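Local coordinates for protein cGAS/DncV-like nucleotidyltransferase in E. coli homolog (Rhodothermus marinus SG0.5JP17-172, PDB 6E0K) that joins UTP and ATP into the cyclic dinucleotide 3',3'-cUAMP, the second messenger of a CBASS antiphage defence system, using magnesium, at residues A30-R33 against G39-E42; K111-R116 against K120-Y125. All coordinates share one frame; numbering follows the deposited sequence.

Contact 1. Residues A30-R33 against G39-E42; sequences ALDR and GKPE
D32, in the last part of helix 18-32, and K40, in the loop leading to strand 42-45, form a salt bridge across this helix-loop-strand connection of the nucleotidyltransferase domain. K40 NZ donates to D32 OD1 over a short 2.6 Å. The ammonium meets this oxygen on its anti side, tilted 35° out of the carboxylate plane. K40 reaches this far because CG is anti to the backbone N (chi1 -177°) and every later torsion is also near 180°, giving a fully extended chain that crosses the D32 side chain at a slant. Both charged groups are exposed, so solvent probably screens the pair.

Polar groups around D32 are met from nearby in sequence. R33 N donates to A30 O at 3.2 Å, L31 O takes the indole N-H of W36, and R33 NH1 returns to A29 O. On the strand side, E42 OE2 receives both K169 NZ and N68 ND2, while the backbone of E42 bonds to Q66 in strand 61-68.

Beneath the salt bridge the contact is apolar and buried. L31 points toward the loop, and V65 of the sheet touches both L31 and P41, as helix 92-107 does through A102 and F95. L31 CD1 lies 4.3 Å from P41 CG.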
loop_
_atom_site.group_PDB
_atom_site.type_symbol
_atom_site.label_atom_id
_atom_site.label_comp_id
_atom_site.label_asym_id
_atom_site.label_seq_id
_atom_site.Cartn_x
_atom_site.Cartn_y
_atom_site.Cartn_z
ATOM N N ALA A 30 -5.156 20.387 10.186
ATOM C CA ALA A 30 -4.458 21.440 9.457
ATOM C C ALA A 30 -5.263 21.877 8.237
ATOM O O ALA A 30 -5.429 23.073 7.970
ATOM C CB ALA A 30 -3.067 20.952 9.043
ATOM N N LEU A 31 -5.792 20.912 7.490
ATOM C CA LEU A 31 -6.526 21.267 6.280
ATOM C C LEU A 31 -7.884 21.883 6.598
ATOM O O LEU A 31 -8.391 22.700 5.814
ATOM C CB LEU A 31 -6.674 20.041 5.384
ATOM C CG LEU A 31 -5.348 19.396 4.959
ATOM C CD1 LEU A 31 -5.576 18.383 3.865
ATOM C CD2 LEU A 31 -4.342 20.423 4.493
ATOM N N ASP A 32 -8.475 21.530 7.746
ATOM C CA ASP A 32 -9.744 22.139 8.144
ATOM C C ASP A 32 -9.610 23.639 8.361
ATOM O O ASP A 32 -10.600 24.374 8.240
ATOM C CB ASP A 32 -10.275 21.494 9.428
ATOM C CG ASP A 32 -10.952 20.163 9.186
ATOM O OD1 ASP A 32 -11.444 19.933 8.066
ATOM O OD2 ASP A 32 -11.018 19.347 10.128
ATOM N N ARG A 33 -8.413 24.116 8.699
ATOM C CA ARG A 33 -8.230 25.538 8.968
ATOM C C ARG A 33 -8.072 26.390 7.712
ATOM O O ARG A 33 -8.156 27.619 7.806
ATOM C CB ARG A 33 -7.031 25.719 9.895
ATOM C CG ARG A 33 -7.367 25.246 11.296
ATOM C CD ARG A 33 -6.180 24.910 12.161
ATOM N NE ARG A 33 -6.631 24.781 13.544
ATOM C CZ ARG A 33 -7.380 23.779 13.998
ATOM N NH1 ARG A 33 -7.765 22.794 13.182
ATOM N NH2 ARG A 33 -7.757 23.771 15.272
ATOM N N GLY A 39 -13.259 23.341 -3.453
ATOM C CA GLY A 39 -13.547 22.023 -2.928
ATOM C C GLY A 39 -12.565 21.670 -1.829
ATOM O O GLY A 39 -11.350 21.879 -1.948
ATOM N N LYS A 40 -13.083 21.132 -0.772
ATOM C CA LYS A 40 -12.259 20.707 0.345
ATOM C C LYS A 40 -11.869 19.247 0.163
ATOM O O LYS A 40 -12.747 18.406 -0.058
ATOM C CB LYS A 40 -13.021 20.881 1.639
ATOM C CG LYS A 40 -12.243 20.530 2.856
ATOM C CD LYS A 40 -13.130 20.753 4.050
ATOM C CE LYS A 40 -12.373 20.546 5.314
ATOM N NZ LYS A 40 -13.213 20.990 6.463
ATOM N N PRO A 41 -10.590 18.900 0.231
ATOM C CA PRO A 41 -10.194 17.518 -0.039
ATOM C C PRO A 41 -10.503 16.604 1.133
ATOM O O PRO A 41 -10.671 17.036 2.277
ATOM C CB PRO A 41 -8.684 17.618 -0.265
ATOM C CG PRO A 41 -8.283 18.794 0.592
ATOM C CD PRO A 41 -9.423 19.773 0.453
ATOM N N GLU A 42 -10.587 15.316 0.825
ATOM C CA GLU A 42 -10.655 14.338 1.899
ATOM C C GLU A 42 -9.246 13.925 2.296
ATOM O O GLU A 42 -8.288 14.057 1.525
ATOM C CB GLU A 42 -11.484 13.116 1.499
ATOM C CG GLU A 42 -10.877 12.279 0.402
ATOM C CD GLU A 42 -11.644 10.981 0.164
ATOM O OE1 GLU A 42 -12.104 10.358 1.143
ATOM O OE2 GLU A 42 -11.783 10.588 -1.006
#

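Contact 2. Residues K111-R116 against K120-Y125; sequences KVRRGR and KVETTY
R113 and E122 form a salt bridge across an antiparallel beta hairpin, strands 112-114 and 119-122, at the edge of the nucleotidyltransferase sheet. R113 NH1 donates to E122 OE2 at 3.0 Å, nearly within its own guanidinium plane. The oxygen is approached on its anti side, 23° out of the carboxylate plane, and the two flat groups are turned only 20° from each other. NH2 adds a weak bond to the same OE2, so one carboxylate oxygen takes both donors. The R113 chain runs extended from CG to NE, starting with CG wedged between the backbone N and carbonyl carbon (chi1 65°), and crosses over K120 to reach E122 diagonally.

Three backbone bonds hold the strands together. R113 and K120 are a hydrogen-bonded pair, with R113 N to K120 O at 3.0 Å and K120 N to R113 O at 2.8 Å; E122 N to K111 O, at 2.9 Å, continues the ladder. Between them V112 and V121 make the non-hydrogen-bonded pair, where the CA of V121 also approaches K111 O, a CA-H...O contact.

K120, a UTP-binding residue, lays CB over the centre of one face of the R113 guanidinium. Its chain then bends at chi3 and chi4, and NZ turns away to a salt bridge with D129, a magnesium ligand, so the hairpin delivers this lysine to the active site. At the other end the K111 side chain crosses that of E122 at about a right angle, K111 CD 3.8 Å from E122 CB. On the opposite face of the hairpin, V121 packs against L103 and Y107 of helix 92-107, and V121 CG1 meets V112 CG2 loosely at 4.5 Å.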
loop_
_atom_site.group_PDB
_atom_site.type_symbol
_atom_site.label_atom_id
_atom_site.label_comp_id
_atom_site.label_asym_id
_atom_site.label_seq_id
_atom_site.Cartn_x
_atom_site.Cartn_y
_atom_site.Cartn_z
ATOM N N LYS A 111 8.606 22.626 8.921
ATOM C CA LYS A 111 8.068 21.290 9.108
ATOM C C LYS A 111 7.499 20.688 7.835
ATOM O O LYS A 111 7.003 19.559 7.879
ATOM C CB LYS A 111 6.974 21.306 10.183
ATOM C CG LYS A 111 7.427 21.824 11.529
ATOM C CD LYS A 111 8.425 20.872 12.176
ATOM C CE LYS A 111 8.835 21.353 13.557
ATOM N NZ LYS A 111 9.669 22.579 13.471
ATOM N N VAL A 112 7.549 21.405 6.710
ATOM C CA VAL A 112 6.909 20.977 5.468
ATOM C C VAL A 112 7.914 21.093 4.329
ATOM O O VAL A 112 8.524 22.153 4.142
ATOM C CB VAL A 112 5.652 21.810 5.158
ATOM C CG1 VAL A 112 5.012 21.333 3.856
ATOM C CG2 VAL A 112 4.648 21.739 6.307
ATOM N N ARG A 113 8.093 20.012 3.569
ATOM C CA ARG A 113 9.039 20.032 2.459
ATOM C C ARG A 113 8.511 19.158 1.331
ATOM O O ARG A 113 7.791 18.190 1.563
ATOM C CB ARG A 113 10.432 19.562 2.902
ATOM C CG ARG A 113 10.499 18.097 3.343
ATOM C CD ARG A 113 11.799 17.775 4.078
ATOM N NE ARG A 113 11.855 16.365 4.460
ATOM C CZ ARG A 113 11.390 15.885 5.607
ATOM N NH1 ARG A 113 10.837 16.698 6.496
ATOM N NH2 ARG A 113 11.481 14.591 5.870
ATOM N N ARG A 114 8.889 19.503 0.099
ATOM C CA ARG A 114 8.461 18.767 -1.081
ATOM C C ARG A 114 9.374 17.577 -1.339
ATOM O O ARG A 114 10.599 17.724 -1.377
ATOM C CB ARG A 114 8.465 19.668 -2.312
ATOM C CG ARG A 114 7.415 20.738 -2.309
ATOM C CD ARG A 114 7.427 21.440 -3.651
ATOM N NE ARG A 114 6.507 22.566 -3.682
ATOM C CZ ARG A 114 6.523 23.502 -4.622
ATOM N NH1 ARG A 114 5.646 24.495 -4.583
ATOM N NH2 ARG A 114 7.422 23.445 -5.595
ATOM N N GLY A 115 8.772 16.405 -1.536
ATOM C CA GLY A 115 9.483 15.249 -2.030
ATOM C C GLY A 115 9.218 15.028 -3.513
ATOM O O GLY A 115 8.507 15.787 -4.168
ATOM N N ARG A 116 9.819 13.952 -4.032
ATOM C CA ARG A 116 9.645 13.599 -5.440
ATOM C C ARG A 116 8.173 13.402 -5.788
ATOM O O ARG A 116 7.690 13.893 -6.817
ATOM C CB ARG A 116 10.435 12.330 -5.760
ATOM C CG ARG A 116 11.930 12.448 -5.536
ATOM C CD ARG A 116 12.539 13.461 -6.484
ATOM N NE ARG A 116 13.984 13.577 -6.314
ATOM C CZ ARG A 116 14.743 14.434 -6.986
ATOM N NH1 ARG A 116 14.189 15.250 -7.875
ATOM N NH2 ARG A 116 16.052 14.481 -6.772
ATOM N N LYS A 120 6.286 16.003 2.525
ATOM C CA LYS A 120 6.664 15.428 3.808
ATOM C C LYS A 120 6.384 16.430 4.918
ATOM O O LYS A 120 6.754 17.604 4.814
ATOM C CB LYS A 120 8.136 15.016 3.817
ATOM C CG LYS A 120 8.422 13.807 2.901
ATOM C CD LYS A 120 9.808 13.219 3.156
ATOM C CE LYS A 120 9.836 11.707 2.906
ATOM N NZ LYS A 120 9.250 11.343 1.586
ATOM N N VAL A 121 5.712 15.969 5.967
ATOM C CA VAL A 121 5.282 16.833 7.054
ATOM C C VAL A 121 5.754 16.238 8.369
ATOM O O VAL A 121 5.468 15.071 8.658
ATOM C CB VAL A 121 3.752 16.996 7.065
ATOM C CG1 VAL A 121 3.333 17.898 8.204
ATOM C CG2 VAL A 121 3.259 17.521 5.708
ATOM N N GLU A 122 6.475 17.031 9.159
ATOM C CA GLU A 122 6.824 16.658 10.530
ATOM C C GLU A 122 5.706 17.139 11.453
ATOM O O GLU A 122 5.597 18.337 11.721
ATOM C CB GLU A 122 8.160 17.278 10.930
ATOM C CG GLU A 122 9.298 16.935 9.979
ATOM C CD GLU A 122 9.518 15.446 9.845
ATOM O OE1 GLU A 122 9.521 14.752 10.891
ATOM O OE2 GLU A 122 9.678 14.972 8.691
ATOM N N THR A 123 4.872 16.212 11.925
ATOM C CA THR A 123 3.840 16.560 12.897
ATOM C C THR A 123 4.379 16.379 14.315
ATOM O O THR A 123 5.510 15.942 14.532
ATOM C CB THR A 123 2.565 15.725 12.717
ATOM O OG1 THR A 123 2.737 14.414 13.288
ATOM C CG2 THR A 123 2.156 15.595 11.224
ATOM N N THR A 124 3.553 16.721 15.307
ATOM C CA THR A 124 3.900 16.460 16.700
ATOM C C THR A 124 3.707 15.005 17.100
ATOM O O THR A 124 3.956 14.656 18.258
ATOM C CB THR A 124 3.063 17.327 17.634
ATOM O OG1 THR A 124 1.680 17.025 17.405
ATOM C CG2 THR A 124 3.321 18.796 17.359
ATOM N N TYR A 125 3.260 14.155 16.168
ATOM C CA TYR A 125 3.092 12.739 16.415
ATOM C C TYR A 125 4.157 12.024 15.598
ATOM O O TYR A 125 5.326 11.972 16.034
ATOM C CB TYR A 125 1.649 12.334 16.091
ATOM C CG TYR A 125 0.661 13.044 16.990
ATOM C CD1 TYR A 125 0.481 12.614 18.299
ATOM C CD2 TYR A 125 -0.074 14.132 16.535
ATOM C CE1 TYR A 125 -0.411 13.254 19.140
ATOM C CE2 TYR A 125 -0.968 14.783 17.374
ATOM C CZ TYR A 125 -1.130 14.328 18.678
ATOM O OH TYR A 125 -2.020 14.945 19.539
#

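How the contacts relate
Contact 1 closes before contact 2 opens, so the two follow in series along the chain, both within the nucleotidyltransferase domain. Their centres lie about 17 Å apart and their nearest atoms about 7 Å, without touching. Helix 92-107, which comes between them along the chain, touches side chains of both. Strand 42-45, which begins in contact 1, and strand 119-122 of contact 2 belong to one mixed sheet, joined through strands 61-68 and 127-138. Contact 1 is structural packing where the chain passes from helix 18-32 through a loop to strand 42-45, whereas contact 2 reaches the nucleotide site: it carries UTP-binding R116 and K120, and brings the K120 side chain close to the magnesium ligands D60 and D129.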